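Local coordinates for protein VP5 (Halorubrum pleomorphic virus 2, PDB 6QGI) that is an envelope protein of a haloarchaeal virus and probably fuses the viral membrane with that of the host cell, at residues Leu382-Asn387 and Asp416-Glu421; Ser28-Glu33 and Leu124-Ser129; Val142-Asn147 and Leu206-Pro211. One frame throughout, in Å; residues are numbered along the deposited sequence.

Contact 1 of 3, residues Leu382-Asn387 and Asp416-Glu421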
loop_
_atom_site.group_PDB
_atom_site.type_symbol
_atom_site.label_atom_id
_atom_site.label_comp_id
_atom_site.label_asym_id
_atom_site.label_seq_id
_atom_site.Cartn_x
_atom_site.Cartn_y
_atom_site.Cartn_z
ATOM N N LEU A 382 14.495 27.444 9.123
ATOM C CA LEU A 382 15.877 27.876 8.982
ATOM C C LEU A 382 16.309 28.806 10.097
ATOM O O LEU A 382 15.564 29.704 10.491
ATOM C CB LEU A 382 16.099 28.544 7.623
ATOM C CG LEU A 382 15.799 27.670 6.415
ATOM C CD1 LEU A 382 15.651 28.490 5.191
ATOM C CD2 LEU A 382 16.838 26.602 6.228
ATOM N N ASN A 383 17.528 28.571 10.607
ATOM C CA ASN A 383 18.158 29.352 11.665
ATOM C C ASN A 383 19.323 30.140 11.074
ATOM O O ASN A 383 20.354 29.573 10.688
ATOM C CB ASN A 383 18.605 28.450 12.830
ATOM C CG ASN A 383 17.478 27.804 13.602
ATOM O OD1 ASN A 383 16.341 28.270 13.608
ATOM N ND2 ASN A 383 17.767 26.700 14.268
ATOM N N THR A 384 19.122 31.460 10.970
ATOM C CA THR A 384 20.072 32.418 10.408
ATOM C C THR A 384 21.254 32.643 11.379
ATOM O O THR A 384 21.138 32.332 12.569
ATOM C CB THR A 384 19.346 33.736 10.073
ATOM O OG1 THR A 384 18.809 34.282 11.271
ATOM C CG2 THR A 384 18.217 33.560 9.054
ATOM N N ALA A 385 22.384 33.193 10.857
ATOM C CA ALA A 385 23.609 33.514 11.605
ATOM C C ALA A 385 23.351 34.523 12.733
ATOM O O ALA A 385 24.017 34.454 13.766
ATOM C CB ALA A 385 24.672 34.058 10.663
ATOM N N ALA A 386 22.360 35.425 12.547
ATOM C CA ALA A 386 21.943 36.435 13.525
ATOM C C ALA A 386 20.865 35.883 14.497
ATOM O O ALA A 386 20.119 36.656 15.110
ATOM C CB ALA A 386 21.427 37.671 12.800
ATOM N N ASN A 387 20.823 34.539 14.646
ATOM C CA ASN A 387 19.934 33.736 15.497
ATOM C C ASN A 387 18.433 34.028 15.236
ATOM O O ASN A 387 17.618 34.029 16.166
ATOM C CB ASN A 387 20.306 33.874 16.985
ATOM C CG ASN A 387 21.541 33.078 17.361
ATOM O OD1 ASN A 387 21.965 32.145 16.664
ATOM N ND2 ASN A 387 22.147 33.417 18.482
ATOM N N ASP A 416 18.204 40.636 6.280
ATOM C CA ASP A 416 17.932 39.921 5.030
ATOM C C ASP A 416 19.204 39.284 4.468
ATOM O O ASP A 416 19.167 38.151 4.006
ATOM C CB ASP A 416 17.292 40.869 3.996
ATOM C CG ASP A 416 18.091 42.109 3.611
ATOM O OD1 ASP A 416 19.085 42.420 4.300
ATOM O OD2 ASP A 416 17.711 42.775 2.628
ATOM N N ILE A 417 20.339 40.002 4.523
ATOM C CA ILE A 417 21.617 39.483 4.055
ATOM C C ILE A 417 22.261 38.776 5.239
ATOM O O ILE A 417 22.614 39.429 6.224
ATOM C CB ILE A 417 22.516 40.589 3.434
ATOM C CG1 ILE A 417 21.782 41.349 2.299
ATOM C CG2 ILE A 417 23.835 39.970 2.919
ATOM C CD1 ILE A 417 22.409 42.663 1.871
ATOM N N THR A 418 22.354 37.431 5.166
ATOM C CA THR A 418 22.913 36.589 6.231
ATOM C C THR A 418 23.326 35.205 5.675
ATOM O O THR A 418 23.247 34.984 4.468
ATOM C CB THR A 418 21.910 36.481 7.423
ATOM O OG1 THR A 418 22.490 35.722 8.486
ATOM C CG2 THR A 418 20.546 35.910 7.027
ATOM N N SER A 419 23.828 34.315 6.552
ATOM C CA SER A 419 24.234 32.949 6.224
ATOM C C SER A 419 23.471 31.947 7.101
ATOM O O SER A 419 23.451 32.104 8.326
ATOM C CB SER A 419 25.740 32.776 6.390
ATOM O OG SER A 419 26.469 33.577 5.475
ATOM N N ILE A 420 22.838 30.934 6.478
ATOM C CA ILE A 420 22.088 29.894 7.194
ATOM C C ILE A 420 23.096 28.947 7.862
ATOM O O ILE A 420 23.931 28.337 7.181
ATOM C CB ILE A 420 21.066 29.128 6.291
ATOM C CG1 ILE A 420 20.076 30.077 5.563
ATOM C CG2 ILE A 420 20.314 28.036 7.076
ATOM C CD1 ILE A 420 19.008 30.840 6.458
ATOM N N GLU A 421 23.031 28.863 9.198
ATOM C CA GLU A 421 23.921 28.034 10.010
ATOM C C GLU A 421 23.291 26.678 10.296
ATOM O O GLU A 421 23.993 25.664 10.269
ATOM C CB GLU A 421 24.283 28.744 11.328
ATOM C CG GLU A 421 25.092 30.022 11.158
ATOM C CD GLU A 421 26.417 29.897 10.427
ATOM O OE1 GLU A 421 27.169 28.934 10.703
ATOM O OE2 GLU A 421 26.710 30.778 9.587
#
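Glu421 N donates to Asn383 O at 3.1 Å (151° at the hydrogen), the first of two backbone bonds between Leu382-Ala385 and Ser419-Glu421. The second, Ala385 N to Ser419 O at 3.0 Å, is bent and weak. Between them Thr384 and Ile420 form an antiparallel non-hydrogen-bonded pair, their CA atoms 4.6 Å apart. A type I turn from Thr384 to Asn387 then turns the chain back into strand 389-393, which pairs with 378-384 on its other edge.

The apolar contacts gather around Ile420. With chi1 at -55°, its CG2 stands anti to the backbone N and meets Leu382 CD2 at 3.9 Å, while CG1 carries CD1 to within 3.8 Å of Thr384 CG2 and against Leu382 CB. Beyond it the methyls Thr384 CG2 and Thr418 CG2 touch at 3.9 Å. Glu421 adds an aliphatic contact, CG lying 3.8 Å from Ala385 CA. Val363 and Tyr359 pack on Ile420 as well, and Trp397 on Leu382.

On the polar side, Thr384 OG1 is taken by Glu388 N, leaving its methyl to the neighbouring strand. The chemistry is consistent with a strand pair that diverges past Thr384, held by one good and one weak backbone bond and by methyls packed around the buried Ile420.

Contact 2 of 3, residues Ser28-Glu33 and Leu124-Ser129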
loop_
_atom_site.group_PDB
_atom_site.type_symbol
_atom_site.label_atom_id
_atom_site.label_comp_id
_atom_site.label_asym_id
_atom_site.label_seq_id
_atom_site.Cartn_x
_atom_site.Cartn_y
_atom_site.Cartn_z
ATOM N N SER A 28 -9.697 6.924 -12.788
ATOM C CA SER A 28 -8.814 7.314 -13.888
ATOM C C SER A 28 -8.678 8.845 -13.946
ATOM O O SER A 28 -9.676 9.556 -13.845
ATOM C CB SER A 28 -9.348 6.756 -15.205
ATOM O OG SER A 28 -8.832 7.385 -16.365
ATOM N N ASP A 29 -7.429 9.333 -14.041
ATOM C CA ASP A 29 -7.099 10.759 -14.120
ATOM C C ASP A 29 -6.081 10.985 -15.247
ATOM O O ASP A 29 -4.970 11.474 -15.021
ATOM C CB ASP A 29 -6.578 11.287 -12.763
ATOM C CG ASP A 29 -6.341 12.787 -12.695
ATOM O OD1 ASP A 29 -6.705 13.501 -13.672
ATOM O OD2 ASP A 29 -5.789 13.249 -11.675
ATOM N N ALA A 30 -6.485 10.635 -16.477
ATOM C CA ALA A 30 -5.647 10.808 -17.654
ATOM C C ALA A 30 -5.561 12.278 -18.047
ATOM O O ALA A 30 -6.578 12.978 -17.946
ATOM C CB ALA A 30 -6.181 9.996 -18.807
ATOM N N PRO A 31 -4.375 12.752 -18.515
ATOM C CA PRO A 31 -4.247 14.161 -18.912
ATOM C C PRO A 31 -5.252 14.565 -19.984
ATOM O O PRO A 31 -5.596 13.739 -20.841
ATOM C CB PRO A 31 -2.815 14.253 -19.450
ATOM C CG PRO A 31 -2.103 13.141 -18.771
ATOM C CD PRO A 31 -3.084 12.041 -18.651
ATOM N N PRO A 32 -5.697 15.837 -19.970
ATOM C CA PRO A 32 -6.661 16.296 -20.970
ATOM C C PRO A 32 -6.047 16.570 -22.338
ATOM O O PRO A 32 -4.836 16.691 -22.476
ATOM C CB PRO A 32 -7.179 17.603 -20.363
ATOM C CG PRO A 32 -6.040 18.116 -19.582
ATOM C CD PRO A 32 -5.391 16.911 -18.994
ATOM N N GLU A 33 -6.908 16.718 -23.346
ATOM C CA GLU A 33 -6.496 17.115 -24.688
ATOM C C GLU A 33 -6.379 18.645 -24.687
ATOM O O GLU A 33 -6.903 19.293 -23.777
ATOM C CB GLU A 33 -7.499 16.601 -25.733
ATOM C CG GLU A 33 -7.368 15.106 -25.991
ATOM C CD GLU A 33 -8.158 14.521 -27.147
ATOM O OE1 GLU A 33 -8.299 15.198 -28.193
ATOM O OE2 GLU A 33 -8.614 13.362 -27.012
ATOM N N LEU A 124 -4.859 4.277 -19.007
ATOM C CA LEU A 124 -3.826 4.134 -20.031
ATOM C C LEU A 124 -4.443 4.330 -21.409
ATOM O O LEU A 124 -3.845 5.008 -22.242
ATOM C CB LEU A 124 -3.108 2.768 -19.934
ATOM C CG LEU A 124 -2.014 2.466 -20.983
ATOM C CD1 LEU A 124 -0.841 3.436 -20.879
ATOM C CD2 LEU A 124 -1.527 1.034 -20.874
ATOM N N ASP A 125 -5.657 3.772 -21.634
ATOM C CA ASP A 125 -6.377 3.893 -22.901
ATOM C C ASP A 125 -6.676 5.359 -23.217
ATOM O O ASP A 125 -6.464 5.782 -24.358
ATOM C CB ASP A 125 -7.667 3.060 -22.888
ATOM C CG ASP A 125 -8.392 3.021 -24.226
ATOM O OD1 ASP A 125 -7.727 2.762 -25.263
ATOM O OD2 ASP A 125 -9.627 3.238 -24.238
ATOM N N SER A 126 -7.110 6.139 -22.202
ATOM C CA SER A 126 -7.392 7.566 -22.359
ATOM C C SER A 126 -6.090 8.382 -22.474
ATOM O O SER A 126 -6.123 9.456 -23.067
ATOM C CB SER A 126 -8.288 8.092 -21.242
ATOM O OG SER A 126 -7.780 7.808 -19.951
ATOM N N ILE A 127 -4.941 7.858 -21.967
ATOM C CA ILE A 127 -3.627 8.496 -22.146
ATOM C C ILE A 127 -3.258 8.353 -23.627
ATOM O O ILE A 127 -2.999 9.358 -24.292
ATOM C CB ILE A 127 -2.514 7.922 -21.213
ATOM C CG1 ILE A 127 -2.677 8.400 -19.759
ATOM C CG2 ILE A 127 -1.109 8.252 -21.742
ATOM C CD1 ILE A 127 -2.102 7.426 -18.697
ATOM N N LEU A 128 -3.293 7.099 -24.145
ATOM C CA LEU A 128 -2.978 6.751 -25.536
ATOM C C LEU A 128 -3.909 7.478 -26.525
ATOM O O LEU A 128 -3.498 7.718 -27.656
ATOM C CB LEU A 128 -3.029 5.225 -25.767
ATOM C CG LEU A 128 -2.123 4.338 -24.896
ATOM C CD1 LEU A 128 -2.560 2.896 -24.956
ATOM C CD2 LEU A 128 -0.675 4.447 -25.288
ATOM N N SER A 129 -5.139 7.846 -26.097
ATOM C CA SER A 129 -6.080 8.614 -26.914
ATOM C C SER A 129 -5.581 10.050 -27.017
ATOM O O SER A 129 -5.391 10.554 -28.124
ATOM C CB SER A 129 -7.488 8.571 -26.322
ATOM O OG SER A 129 -8.040 7.266 -26.351
HETATM O O HOH W 1 -10.385 6.038 -18.566
#
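Pro31 meets Ile127 at a slant, through CD alone, where the loop Ser28-Glu33 runs over helix 91-133. Pro31 CD is 3.8 Å from Ile127 CG1. Ile127 CG1 stands beside its own backbone N, anti to the carbonyl carbon (chi1 -75°), and also receives Ala30 CB at 4.0 Å, so one carbon of the helix serves two consecutive loop residues. On its other flank Pro31 rests on helix 37-60, against Leu40, Gln43 and Thr47, which places the loop between two helices.

Ala30 points at the helix and meets Ser126 carbon to carbon, the two CB atoms 3.7 Å apart. The hydroxyl of Ser126 turns back along its own helix and is bonded to Glu123 O. A water joins it to the loop, 3.0 Å from Ser28 OG and donating a weak bond to Ser126 OG at 3.4 Å; the two hydroxyl oxygens themselves stand 3.8 Å apart.

One turn on, Ser129 OG is likewise turned back, giving a hydrogen bond of 2.9 Å to Asp125 O.

No direct hydrogen bond spans the two segments. Polar fastening comes from neighbours on the same helix, the carboxylates of Glu119 and Glu123 accepting from the backbone N of Ser28 and Asp29, and Thr130 bonding to Pro31 O. Ala30 and Pro31 thus rest on Ile127 and the CB of Ser126, with hydrogen bonds at the borders.

Contact 3 of 3, residues Val142-Asn147 and Leu206-Pro211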
loop_
_atom_site.group_PDB
_atom_site.type_symbol
_atom_site.label_atom_id
_atom_site.label_comp_id
_atom_site.label_asym_id
_atom_site.label_seq_id
_atom_site.Cartn_x
_atom_site.Cartn_y
_atom_site.Cartn_z
ATOM N N VAL A 142 6.506 9.722 -25.359
ATOM C CA VAL A 142 6.174 9.593 -23.937
ATOM C C VAL A 142 6.478 8.163 -23.421
ATOM O O VAL A 142 6.770 8.007 -22.234
ATOM C CB VAL A 142 4.722 10.042 -23.594
ATOM C CG1 VAL A 142 4.552 11.544 -23.794
ATOM C CG2 VAL A 142 3.671 9.279 -24.397
ATOM N N PHE A 143 6.432 7.141 -24.311
ATOM C CA PHE A 143 6.702 5.735 -23.980
ATOM C C PHE A 143 7.997 5.234 -24.614
ATOM O O PHE A 143 8.345 5.674 -25.708
ATOM C CB PHE A 143 5.537 4.828 -24.412
ATOM C CG PHE A 143 4.237 5.101 -23.702
ATOM C CD1 PHE A 143 4.017 4.634 -22.412
ATOM C CD2 PHE A 143 3.220 5.808 -24.331
ATOM C CE1 PHE A 143 2.807 4.883 -21.759
ATOM C CE2 PHE A 143 2.021 6.080 -23.667
ATOM C CZ PHE A 143 1.820 5.613 -22.389
ATOM N N LEU A 144 8.703 4.294 -23.934
ATOM C CA LEU A 144 9.956 3.698 -24.422
ATOM C C LEU A 144 9.723 2.969 -25.754
ATOM O O LEU A 144 10.506 3.140 -26.687
ATOM C CB LEU A 144 10.553 2.745 -23.372
ATOM C CG LEU A 144 11.920 2.127 -23.687
ATOM C CD1 LEU A 144 13.040 3.140 -23.554
ATOM C CD2 LEU A 144 12.195 0.942 -22.801
ATOM N N MET A 145 8.623 2.186 -25.837
ATOM C CA MET A 145 8.150 1.444 -27.016
ATOM C C MET A 145 9.165 0.403 -27.474
ATOM O O MET A 145 9.231 0.082 -28.661
ATOM C CB MET A 145 7.788 2.399 -28.178
ATOM C CG MET A 145 6.760 3.455 -27.809
ATOM S SD MET A 145 5.107 2.781 -27.588
ATOM C CE MET A 145 4.563 2.711 -29.294
ATOM N N LEU A 146 9.933 -0.140 -26.523
ATOM C CA LEU A 146 10.936 -1.162 -26.799
ATOM C C LEU A 146 10.525 -2.504 -26.231
ATOM O O LEU A 146 9.741 -2.566 -25.281
ATOM C CB LEU A 146 12.313 -0.772 -26.222
ATOM C CG LEU A 146 13.076 0.379 -26.861
ATOM C CD1 LEU A 146 14.407 0.564 -26.177
ATOM C CD2 LEU A 146 13.297 0.157 -28.347
ATOM N N ASN A 147 11.083 -3.578 -26.798
ATOM C CA ASN A 147 10.878 -4.942 -26.319
ATOM C C ASN A 147 12.222 -5.471 -25.772
ATOM O O ASN A 147 13.178 -4.692 -25.656
ATOM C CB ASN A 147 10.280 -5.844 -27.415
ATOM C CG ASN A 147 11.062 -5.915 -28.707
ATOM O OD1 ASN A 147 12.297 -5.912 -28.732
ATOM N ND2 ASN A 147 10.345 -6.002 -29.819
ATOM N N LEU A 206 7.279 -6.227 -23.703
ATOM C CA LEU A 206 7.780 -4.887 -23.364
ATOM C C LEU A 206 9.057 -5.043 -22.542
ATOM O O LEU A 206 9.070 -5.849 -21.608
ATOM C CB LEU A 206 6.731 -4.065 -22.579
ATOM C CG LEU A 206 5.474 -3.613 -23.316
ATOM C CD1 LEU A 206 4.429 -3.124 -22.340
ATOM C CD2 LEU A 206 5.774 -2.526 -24.340
ATOM N N LYS A 207 10.136 -4.349 -22.940
ATOM C CA LYS A 207 11.470 -4.429 -22.340
ATOM C C LYS A 207 11.443 -4.609 -20.821
ATOM O O LYS A 207 12.230 -5.393 -20.292
ATOM C CB LYS A 207 12.300 -3.180 -22.686
ATOM C CG LYS A 207 13.799 -3.385 -22.521
ATOM C CD LYS A 207 14.538 -2.078 -22.404
ATOM C CE LYS A 207 15.947 -2.306 -21.924
ATOM N NZ LYS A 207 16.658 -1.025 -21.695
ATOM N N ASN A 208 10.537 -3.907 -20.134
ATOM C CA ASN A 208 10.455 -3.938 -18.685
ATOM C C ASN A 208 9.104 -4.445 -18.189
ATOM O O ASN A 208 8.707 -4.129 -17.070
ATOM C CB ASN A 208 10.745 -2.545 -18.135
ATOM C CG ASN A 208 12.019 -1.933 -18.646
ATOM O OD1 ASN A 208 13.049 -2.598 -18.781
ATOM N ND2 ASN A 208 11.974 -0.652 -18.948
ATOM N N GLY A 209 8.435 -5.250 -19.011
ATOM C CA GLY A 209 7.166 -5.893 -18.696
ATOM C C GLY A 209 5.942 -5.055 -18.966
ATOM O O GLY A 209 5.072 -5.445 -19.751
ATOM N N GLY A 210 5.867 -3.934 -18.266
ATOM C CA GLY A 210 4.795 -2.960 -18.393
ATOM C C GLY A 210 5.283 -1.738 -19.136
ATOM O O GLY A 210 6.495 -1.604 -19.361
ATOM N N PRO A 211 4.369 -0.830 -19.558
ATOM C CA PRO A 211 4.818 0.370 -20.290
ATOM C C PRO A 211 5.815 1.208 -19.497
ATOM O O PRO A 211 5.707 1.328 -18.277
ATOM C CB PRO A 211 3.530 1.160 -20.537
ATOM C CG PRO A 211 2.418 0.209 -20.310
ATOM C CD PRO A 211 2.901 -0.845 -19.379
#
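Lys207 lies across the backbone of Asn147 and the side chain of Leu144, and its methylenes can be followed one by one. CB sits 3.4 Å from Asn147 O, with Leu146 O a little farther off. CG is set away from the backbone N (chi1 -160°) and stays close to the same carbonyl, 3.5 Å from Asn147 O. From there the chain runs extended: CD meets the methyl Leu144 CD2 at 3.8 Å, the two side chains crossing at a slant. The tip leaves the contact, and NZ finds a long, weak ion pair with Asp150. The lysine therefore works here mainly through its aliphatic part, with its charge carried past the Val142-Asn147 segment.

Its backbone N makes the one hydrogen bond between the segments. Lys207 N donates to Leu146 O over 3.0 Å, almost straight at the hydrogen (177°). Leu206 CA adds a CA-H...O contact to that oxygen at 3.6 Å. Leu206 also opens a type I turn ending at Gly209, whose N returns to Leu206 O, while the phenol of Tyr193 bonds to Leu206 N.

At the other end Phe143 and Pro211 lie side by side, pointing the same way. Pro211 CB is 4.0 Å from Phe143 CD1 and equally near CE1. Leu156 of strand 155-159 touches both residues.

The arrangement is that of two irregular loops meeting at both ends, through a single backbone bridge, Asn147 with Leu206, and through Phe143 on Pro211, with the lysine packed alongside the bridge. Val142 and Leu144 are also bonded through their backbone to Gln214 and Thr212 of strand 212-215. The approaches to strands 155-159 and 212-215 are thus brought together in the N-terminal part of this envelope protein.

From the N terminus, the chain first meets Ser28-Glu33, and contact 2 closes a long, almost wholly helical loop when helix 91-133 returns to it. Contact 3 follows, enclosing strands 155-159 to 189-193 between its segments. Much later contact 1 closes a short, partly stranded loop that carries the glycosylated Asn396. The three loops follow in series; none nests or crosses. In space contacts 2 and 3 adjoin, their centres about 18 Å apart: Phe143 packs on Leu124, Ile127 and Leu128, tying helix 91-133 to the loops beside the small sheet. Contact 1 is remote, its centre about 47 Å from that of contact 2 and 48 Å from that of contact 3.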